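NAD(P)H dehydrogenase (quinone) (Deinococcus radiodurans, PDB 1YDG) catalyses the FMN-dependent two-electron reduction of quinones to quinols by NADH or NADPH, working as a homotetramer that binds one FMN per monomer. Local coordinates at residues B[5-10]-B[192-197]; B[19-24]-B[38-43]; B[47-52]-B[57-62]; B[105-108]-B[112-115]. All coordinates share one frame; numbering follows the deposited sequence.

Contact 1: B[5-10]-B[192-197]; sequences APVKLA and RQVELT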
# COMPACT_ATOMS: atom_id res chain seq x y z
N ALA B 5 24.33 27.00 8.79
CA ALA B 5 23.13 26.81 9.61
C ALA B 5 23.02 25.33 9.96
O ALA B 5 23.22 24.47 9.12
CB ALA B 5 21.89 27.26 8.85
N PRO B 6 22.77 25.02 11.23
CA PRO B 6 22.36 23.65 11.49
C PRO B 6 21.06 23.31 10.74
O PRO B 6 20.18 24.16 10.60
CB PRO B 6 22.14 23.63 13.00
CG PRO B 6 22.97 24.78 13.53
CD PRO B 6 22.87 25.82 12.46
N VAL B 7 20.98 22.07 10.27
CA VAL B 7 19.73 21.53 9.71
C VAL B 7 18.60 21.67 10.72
O VAL B 7 18.77 21.39 11.91
CB VAL B 7 19.89 20.03 9.34
CG1 VAL B 7 18.54 19.38 9.00
CG2 VAL B 7 20.83 19.88 8.17
N LYS B 8 17.44 22.12 10.25
CA LYS B 8 16.27 22.28 11.13
C LYS B 8 15.43 21.01 11.04
O LYS B 8 14.88 20.71 9.97
CB LYS B 8 15.46 23.49 10.71
CG LYS B 8 16.19 24.81 10.91
CD LYS B 8 15.59 25.91 10.04
CE LYS B 8 16.29 27.28 10.29
NZ LYS B 8 17.77 27.18 10.40
N LEU B 9 15.32 20.30 12.17
CA LEU B 9 14.70 19.00 12.23
C LEU B 9 13.52 19.06 13.17
O LEU B 9 13.70 19.39 14.33
CB LEU B 9 15.71 17.95 12.74
CG LEU B 9 15.20 16.55 13.05
CD1 LEU B 9 14.74 15.79 11.79
CD2 LEU B 9 16.24 15.72 13.84
N ALA B 10 12.34 18.75 12.65
CA ALA B 10 11.12 18.62 13.45
C ALA B 10 10.75 17.16 13.59
O ALA B 10 10.54 16.47 12.57
CB ALA B 10 9.98 19.37 12.81
N ARG B 192 21.16 9.71 9.55
CA ARG B 192 21.24 9.60 8.11
C ARG B 192 20.42 10.68 7.42
O ARG B 192 20.88 11.30 6.48
CB ARG B 192 20.75 8.22 7.72
CG ARG B 192 20.51 8.06 6.26
CD ARG B 192 20.08 6.61 5.99
NE ARG B 192 19.48 6.53 4.67
CZ ARG B 192 20.17 6.54 3.54
NH1 ARG B 192 21.50 6.59 3.57
NH2 ARG B 192 19.53 6.49 2.38
N GLN B 193 19.19 10.88 7.88
CA GLN B 193 18.33 11.92 7.30
C GLN B 193 18.91 13.31 7.44
O GLN B 193 18.84 14.12 6.51
CB GLN B 193 16.92 11.85 7.90
CG GLN B 193 15.98 12.95 7.39
CD GLN B 193 14.55 12.74 7.77
OE1 GLN B 193 14.21 11.76 8.41
NE2 GLN B 193 13.68 13.68 7.37
N VAL B 194 19.50 13.60 8.60
CA VAL B 194 20.16 14.90 8.83
C VAL B 194 21.34 15.09 7.86
O VAL B 194 21.46 16.14 7.24
CB VAL B 194 20.63 15.05 10.30
CG1 VAL B 194 21.60 16.23 10.47
CG2 VAL B 194 19.44 15.19 11.22
N GLU B 195 22.17 14.06 7.73
CA GLU B 195 23.28 14.08 6.75
C GLU B 195 22.83 14.29 5.30
O GLU B 195 23.38 15.13 4.58
CB GLU B 195 24.11 12.79 6.87
CG GLU B 195 24.93 12.72 8.17
CD GLU B 195 25.54 11.35 8.45
OE1 GLU B 195 25.44 10.43 7.59
OE2 GLU B 195 26.13 11.19 9.55
N LEU B 196 21.81 13.55 4.86
CA LEU B 196 21.22 13.80 3.53
C LEU B 196 20.69 15.23 3.37
O LEU B 196 20.95 15.89 2.36
CB LEU B 196 20.12 12.78 3.22
CG LEU B 196 20.61 11.35 2.90
CD1 LEU B 196 19.46 10.37 2.94
CD2 LEU B 196 21.33 11.27 1.57
N THR B 197 19.96 15.71 4.38
CA THR B 197 19.36 17.03 4.33
C THR B 197 20.43 18.14 4.24
O THR B 197 20.31 19.06 3.44
CB THR B 197 18.48 17.30 5.56
OG1 THR B 197 17.56 16.22 5.77
CG2 THR B 197 17.71 18.60 5.39
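V7 and V194 mark the closest backbone approach, their CA atoms 6.7 Å apart, where the residues leading into strand 8-13 pass the C-terminal helix 180-204. V7 can be followed outward from its CB, which points at the helix and lies 4.3 Å from V194 CG1. With CG1 anti to the backbone N (chi1 169°), the two methyls of V7 divide the helix surface between them. V7 CG1 lies 3.8 Å from T197 CG2, whereas V7 CG2 lies 3.9 Å from the carbonyl oxygen V194 O, one turn back. Two residues further on, L9 reaches the other branch of V194 at 4.2 Å between L9 CD2 and V194 CG2, the side chains crossing at about a right angle. No hydrogen bond spans the segments; side chain meets side chain through carbons. T197 keeps its hydroxyl turned back: OG1 donates to Q193 O at 2.6 Å, from above the carbonyl plane and from the face opposite to T197 N, and is also hydrogen-bonded to T117 OG1. Replacing T197 by an alanine removes methyl and hydroxyl and is likely to open a gap beside V7 CG1 and cost T117 OG1 this partner. Q193 continues the polar side inward to S119 and I82 O. A C-terminal helix packed on the first strand of a mainly parallel sheet is a layer of the flavodoxin-like alpha/beta sandwich.

Contact 2: B[19-24]-B[38-43]; sequences TGYAMA and VRLLKV. With SO4 (sulfate ion), chain J.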
# COMPACT_ATOMS: atom_id res chain seq x y z
N THR B 19 5.05 4.90 24.18
CA THR B 19 6.05 4.27 23.32
C THR B 19 6.58 5.25 22.26
O THR B 19 7.78 5.38 22.09
CB THR B 19 5.54 2.97 22.67
OG1 THR B 19 5.17 2.05 23.70
CG2 THR B 19 6.61 2.31 21.77
N GLY B 20 5.68 5.96 21.57
CA GLY B 20 6.09 6.96 20.59
C GLY B 20 6.89 8.11 21.18
O GLY B 20 7.77 8.65 20.53
N TYR B 21 6.56 8.49 22.42
CA TYR B 21 7.29 9.52 23.13
C TYR B 21 8.74 9.05 23.39
O TYR B 21 9.68 9.81 23.18
CB TYR B 21 6.56 9.88 24.43
CG TYR B 21 7.18 10.99 25.27
CD1 TYR B 21 7.73 12.12 24.68
CD2 TYR B 21 7.17 10.92 26.67
CE1 TYR B 21 8.29 13.15 25.45
CE2 TYR B 21 7.72 11.93 27.44
CZ TYR B 21 8.28 13.05 26.83
OH TYR B 21 8.82 14.08 27.58
N ALA B 22 8.92 7.81 23.84
CA ALA B 22 10.29 7.29 24.05
C ALA B 22 11.07 7.28 22.73
O ALA B 22 12.23 7.68 22.67
CB ALA B 22 10.24 5.90 24.65
N MET B 23 10.39 6.86 21.66
CA MET B 23 11.02 6.82 20.35
C MET B 23 11.39 8.21 19.88
O MET B 23 12.46 8.41 19.35
CB MET B 23 10.09 6.17 19.31
CG MET B 23 9.79 4.71 19.56
SD MET B 23 8.54 4.08 18.44
CE MET B 23 9.46 4.08 16.93
N ALA B 24 10.48 9.16 20.06
CA ALA B 24 10.69 10.52 19.60
C ALA B 24 11.80 11.21 20.36
O ALA B 24 12.60 11.94 19.77
CB ALA B 24 9.40 11.31 19.68
N VAL B 38 16.93 20.90 16.77
CA VAL B 38 15.80 19.98 16.87
C VAL B 38 14.59 20.57 17.60
O VAL B 38 14.73 21.21 18.64
CB VAL B 38 16.22 18.68 17.59
CG1 VAL B 38 15.13 17.63 17.48
CG2 VAL B 38 17.55 18.13 17.01
N ARG B 39 13.41 20.35 17.03
CA ARG B 39 12.14 20.50 17.77
C ARG B 39 11.50 19.13 17.95
O ARG B 39 11.23 18.44 16.99
CB ARG B 39 11.15 21.41 17.04
CG ARG B 39 11.65 22.81 16.91
CD ARG B 39 10.60 23.71 16.28
NE ARG B 39 11.10 25.07 16.19
CZ ARG B 39 10.56 26.04 15.48
NH1 ARG B 39 9.43 25.85 14.80
NH2 ARG B 39 11.14 27.24 15.47
N LEU B 40 11.26 18.77 19.21
CA LEU B 40 10.42 17.64 19.57
C LEU B 40 9.02 18.17 19.86
O LEU B 40 8.84 18.98 20.76
CB LEU B 40 10.99 16.97 20.80
CG LEU B 40 10.23 15.81 21.45
CD1 LEU B 40 10.10 14.70 20.46
CD2 LEU B 40 10.99 15.34 22.69
N LEU B 41 8.04 17.68 19.10
CA LEU B 41 6.69 18.25 19.05
C LEU B 41 5.65 17.15 19.13
O LEU B 41 5.65 16.20 18.34
CB LEU B 41 6.51 19.01 17.74
CG LEU B 41 7.52 20.12 17.49
CD1 LEU B 41 7.59 20.41 16.00
CD2 LEU B 41 7.16 21.36 18.28
N LYS B 42 4.73 17.28 20.07
CA LYS B 42 3.67 16.28 20.21
C LYS B 42 2.45 16.66 19.39
O LYS B 42 2.12 17.85 19.20
CB LYS B 42 3.31 16.08 21.69
CG LYS B 42 2.56 17.23 22.30
CD LYS B 42 2.31 17.09 23.80
CE LYS B 42 1.55 18.32 24.33
NZ LYS B 42 1.83 18.61 25.77
N VAL B 43 1.76 15.64 18.91
CA VAL B 43 0.51 15.82 18.21
C VAL B 43 -0.62 16.01 19.23
O VAL B 43 -0.79 15.21 20.15
CB VAL B 43 0.20 14.62 17.25
CG1 VAL B 43 -1.22 14.68 16.71
CG2 VAL B 43 1.20 14.55 16.10
S SO4 J . 2.09 4.60 22.08
O1 SO4 J . 2.53 4.09 23.38
O2 SO4 J . 2.19 3.56 21.08
O3 SO4 J . 0.71 5.05 22.23
O4 SO4 J . 2.96 5.69 21.66
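L40 meets A24 and Y21 inside a beta-alpha-beta crossover, the first of this flavodoxin-like fold, in which helix 19-33 links the parallel neighbours 8-13 and 37-42. L40, with the most surface buried here, points its CB toward the helix, and with CG anti to the backbone N (chi1 176°) its two methyls take different partners. L40 CD1 presses on A24, 3.5 Å from A24 CB. The small side chain of A24 points at the strand, and the CA atoms of A24 and L40 come within 7.1 Å. L40 CD2 approaches the Y21 ring obliquely, 4.4 Å from Y21 CE1. Y21 reaches it with the end of its side chain, while M65 and V68 of a nearby loop also touch Y21. F13 of the neighbouring strand packs on both A24 and L40, so this apolar cluster joins three successive elements of the crossover. At its N-terminal end the helix lies against a sulfate, probably from the crystallisation liquor, held also by S15, S16 and T17. All of these residues, with T19 and G20, belong to the FMN-binding site, so the ion probably occupies the place of the FMN phosphate, as in flavodoxins. Two backbone amides grip it within the segment: T19 N donates to O1 of the sulfate at 2.8 Å, and G20 N to its O4 at 2.7 Å with an N-H...O angle of 167°.

Contact 3: B[47-52]-B[57-62]; sequences APQDVI and AWKANI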
# COMPACT_ATOMS: atom_id res chain seq x y z
N ALA B 47 -8.69 12.72 21.94
CA ALA B 47 -9.54 11.79 22.71
C ALA B 47 -10.33 12.51 23.80
O ALA B 47 -9.80 13.40 24.46
CB ALA B 47 -8.73 10.68 23.31
N PRO B 48 -11.61 12.12 24.00
CA PRO B 48 -12.34 12.69 25.14
C PRO B 48 -11.67 12.29 26.45
O PRO B 48 -11.08 11.20 26.53
CB PRO B 48 -13.75 12.09 25.02
CG PRO B 48 -13.79 11.30 23.76
CD PRO B 48 -12.40 11.15 23.23
N GLN B 49 -11.76 13.15 27.47
CA GLN B 49 -11.09 12.91 28.75
C GLN B 49 -11.52 11.59 29.41
O GLN B 49 -10.71 10.93 30.05
CB GLN B 49 -11.33 14.06 29.72
CG GLN B 49 -10.50 13.96 30.98
CD GLN B 49 -9.01 13.84 30.68
OE1 GLN B 49 -8.46 14.62 29.93
NE2 GLN B 49 -8.36 12.85 31.28
N ASP B 50 -12.79 11.23 29.25
CA ASP B 50 -13.30 9.99 29.85
C ASP B 50 -12.78 8.72 29.15
O ASP B 50 -12.76 7.65 29.75
CB ASP B 50 -14.83 10.01 29.96
CG ASP B 50 -15.54 9.89 28.62
OD1 ASP B 50 -16.73 9.49 28.62
OD2 ASP B 50 -14.94 10.22 27.57
N VAL B 51 -12.31 8.85 27.91
CA VAL B 51 -11.58 7.75 27.25
C VAL B 51 -10.13 7.67 27.76
O VAL B 51 -9.61 6.59 28.05
CB VAL B 51 -11.59 7.88 25.71
CG1 VAL B 51 -10.71 6.80 25.05
CG2 VAL B 51 -13.01 7.78 25.17
N ILE B 52 -9.49 8.83 27.87
CA ILE B 52 -8.14 8.91 28.45
C ILE B 52 -8.16 8.36 29.90
O ILE B 52 -7.28 7.61 30.31
CB ILE B 52 -7.61 10.36 28.44
CG1 ILE B 52 -7.45 10.85 27.00
CG2 ILE B 52 -6.28 10.44 29.20
CD1 ILE B 52 -7.30 12.38 26.87
N ALA B 57 -1.65 4.21 31.62
CA ALA B 57 -0.45 4.60 30.87
C ALA B 57 -0.75 5.77 29.95
O ALA B 57 0.15 6.53 29.65
CB ALA B 57 0.13 3.41 30.09
N TRP B 58 -2.01 5.92 29.55
CA TRP B 58 -2.44 7.05 28.72
C TRP B 58 -2.48 8.34 29.54
O TRP B 58 -1.86 9.34 29.16
CB TRP B 58 -3.80 6.78 28.08
CG TRP B 58 -4.14 7.64 26.89
CD1 TRP B 58 -3.51 8.80 26.48
CD2 TRP B 58 -5.22 7.44 25.97
NE1 TRP B 58 -4.12 9.29 25.35
CE2 TRP B 58 -5.18 8.49 25.03
CE3 TRP B 58 -6.23 6.48 25.87
CZ2 TRP B 58 -6.10 8.60 23.98
CZ3 TRP B 58 -7.14 6.58 24.81
CH2 TRP B 58 -7.07 7.64 23.89
N LYS B 59 -3.18 8.33 30.66
CA LYS B 59 -3.16 9.46 31.59
C LYS B 59 -1.75 9.84 31.99
O LYS B 59 -1.41 11.02 31.98
CB LYS B 59 -3.93 9.19 32.87
CG LYS B 59 -5.40 9.38 32.73
CD LYS B 59 -6.09 9.30 34.06
CE LYS B 59 -6.36 10.67 34.63
NZ LYS B 59 -6.87 10.51 36.00
N ALA B 60 -0.95 8.84 32.35
CA ALA B 60 0.41 9.09 32.81
C ALA B 60 1.23 9.75 31.71
O ALA B 60 1.97 10.70 31.96
CB ALA B 60 1.06 7.80 33.24
N ASN B 61 1.08 9.26 30.48
CA ASN B 61 1.90 9.76 29.38
C ASN B 61 1.54 11.17 29.02
O ASN B 61 2.41 11.97 28.72
CB ASN B 61 1.78 8.87 28.14
CG ASN B 61 2.69 9.33 27.02
OD1 ASN B 61 3.91 9.48 27.20
ND2 ASN B 61 2.11 9.54 25.84
N ILE B 62 0.25 11.49 29.05
CA ILE B 62 -0.17 12.86 28.80
C ILE B 62 0.53 13.83 29.76
O ILE B 62 1.08 14.86 29.34
CB ILE B 62 -1.72 12.97 28.81
CG1 ILE B 62 -2.25 12.32 27.51
CG2 ILE B 62 -2.17 14.39 28.90
CD1 ILE B 62 -3.73 12.33 27.35
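I52 and K59 bring the backbones closest, with their CA atoms 5.9 Å apart, where the chain folds back so that helix 56-64 lies beside helix 49-52. The indole of W58, with CG anti to the backbone N (chi1 -161°), reaches across to three residues. I52 CG1 sits over one ring face, 4.1 Å from the centroid of the five-membered ring and 21° off its normal, a CH-pi contact. The six-membered side meets the other two obliquely: A47 CB is 3.4 Å from W58 CZ2, and V51 CG1 is 3.6 Å from W58 CZ3. W58 NE1 is hydrogen-bonded to E45 OE2, while E45 OE1 accepts from A47 N, tying ring to loop. These helices belong to the excursion that follows strand 37-42 of the flavodoxin-like fold, and the W58 side chain lies about 4 Å from that of S16 in the FMN site. I52 CD1 lies 3.6 Å from I62 CD1, with the side chains about perpendicular. K59 lays its aliphatic part against I52, K59 CG standing 3.5 Å from I52 O, before a bend at chi3 (98°). Its ammonium makes a long, weak ion pair with D53, which accepts from Q49 NE2.

Contact 4: B[105-108]-B[112-115]; sequences GGLW and KLAN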
# COMPACT_ATOMS: atom_id res chain seq x y z
N GLY B 105 -3.36 21.84 4.92
CA GLY B 105 -3.84 22.23 3.60
C GLY B 105 -3.40 23.60 3.10
O GLY B 105 -3.03 23.75 1.94
N GLY B 106 -3.41 24.59 3.97
CA GLY B 106 -2.99 25.94 3.60
C GLY B 106 -1.51 26.00 3.29
O GLY B 106 -1.09 26.57 2.29
N LEU B 107 -0.71 25.40 4.16
CA LEU B 107 0.74 25.27 3.91
C LEU B 107 1.07 24.54 2.60
O LEU B 107 2.00 24.92 1.87
CB LEU B 107 1.41 24.50 5.04
CG LEU B 107 2.36 25.15 6.04
CD1 LEU B 107 3.25 24.03 6.59
CD2 LEU B 107 3.19 26.25 5.44
N TRP B 108 0.33 23.46 2.35
CA TRP B 108 0.46 22.70 1.12
C TRP B 108 0.09 23.57 -0.09
O TRP B 108 0.83 23.61 -1.09
CB TRP B 108 -0.45 21.44 1.19
CG TRP B 108 -0.48 20.64 -0.08
CD1 TRP B 108 0.43 19.71 -0.50
CD2 TRP B 108 -1.47 20.73 -1.12
NE1 TRP B 108 0.07 19.21 -1.73
CE2 TRP B 108 -1.09 19.81 -2.12
CE3 TRP B 108 -2.63 21.48 -1.29
CZ2 TRP B 108 -1.84 19.63 -3.29
CZ3 TRP B 108 -3.37 21.31 -2.45
CH2 TRP B 108 -2.97 20.39 -3.44
N LYS B 112 4.78 25.56 0.34
CA LYS B 112 5.84 25.66 1.36
C LYS B 112 6.20 24.35 2.08
O LYS B 112 6.95 24.39 3.06
CB LYS B 112 5.46 26.71 2.42
CG LYS B 112 5.68 28.14 2.01
CD LYS B 112 5.48 29.08 3.19
CE LYS B 112 5.55 30.55 2.78
NZ LYS B 112 5.16 31.47 3.91
N LEU B 113 5.67 23.21 1.63
CA LEU B 113 6.08 21.89 2.15
C LEU B 113 7.06 21.18 1.23
O LEU B 113 7.73 20.23 1.65
CB LEU B 113 4.87 20.98 2.38
CG LEU B 113 4.00 21.22 3.62
CD1 LEU B 113 2.80 20.31 3.58
CD2 LEU B 113 4.76 21.02 4.90
N ALA B 114 7.18 21.67 -0.01
CA ALA B 114 7.95 21.01 -1.03
C ALA B 114 9.42 20.94 -0.66
O ALA B 114 9.95 21.83 -0.01
CB ALA B 114 7.80 21.71 -2.35
N ASN B 115 10.05 19.84 -1.08
CA ASN B 115 11.49 19.69 -0.97
C ASN B 115 12.04 19.46 0.44
O ASN B 115 13.24 19.42 0.61
CB ASN B 115 12.20 20.86 -1.66
CG ASN B 115 11.75 21.05 -3.10
OD1 ASN B 115 11.58 20.07 -3.83
ND2 ASN B 115 11.53 22.29 -3.51
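L107 and L113 meet through unlike first torsions: L107 has an unusual chi1 of -110°, away from the staggered positions, while L113 has CG anti to its carbonyl carbon (chi1 -77°). This brings L107 CD1 to 3.8 Å from L113 CD2, the side chains at about a right angle. The other branch of L107 turns to the loop, L107 CD2 coming 3.8 Å from K112 CB. L113 CD1 extends the apolar patch to W108, at 4.2 Å from W108 CB. Shortening L113 to an alanine would probably leave L107 CD1 and W108 CB without this apolar partner and open a gap between helix and loop. One hydrogen bond joins the two segments directly: K112 N donates to L107 O at 3.2 Å, nearly in line with the C=O bond although the N-H...O angle is only 143°. S110 OG is hydrogen-bonded to both L107 O and K112 N, bridging this rather long link. W108 NE1 is hydrogen-bonded to H144 O, and K112 NZ forms a salt bridge with E77. Apolar contacts, one bent backbone bond and the S110 hydroxyl thus fix the turn, while W108 joins it to two FMN-site residues, H144 and, edge-to-face, F90 of a neighbouring subunit.

Overall arrangement
Contact 1 joins the two ends of the chain, and contacts 2, 3 and 4 follow in series inside the loop it closes. Contacts 1 and 2 share the central sheet: strands 8-13 and 37-42 are neighbours, L9 O lies 2.9 Å from R39 N in a probable hydrogen bond, and the centres are 16 Å apart. Contact 3 touches contact 2 through Y21 and N61, with centres about 17 Å apart. Contacts 1 and 3, 33 Å apart by centres, flank the chain's centre. Contacts 1 and 4 both meet the second subunit; contact 2 holds FMN-site residues, contacts 3 and 4 lie beside the site through W58 and W108, and contact 1 lies away from it.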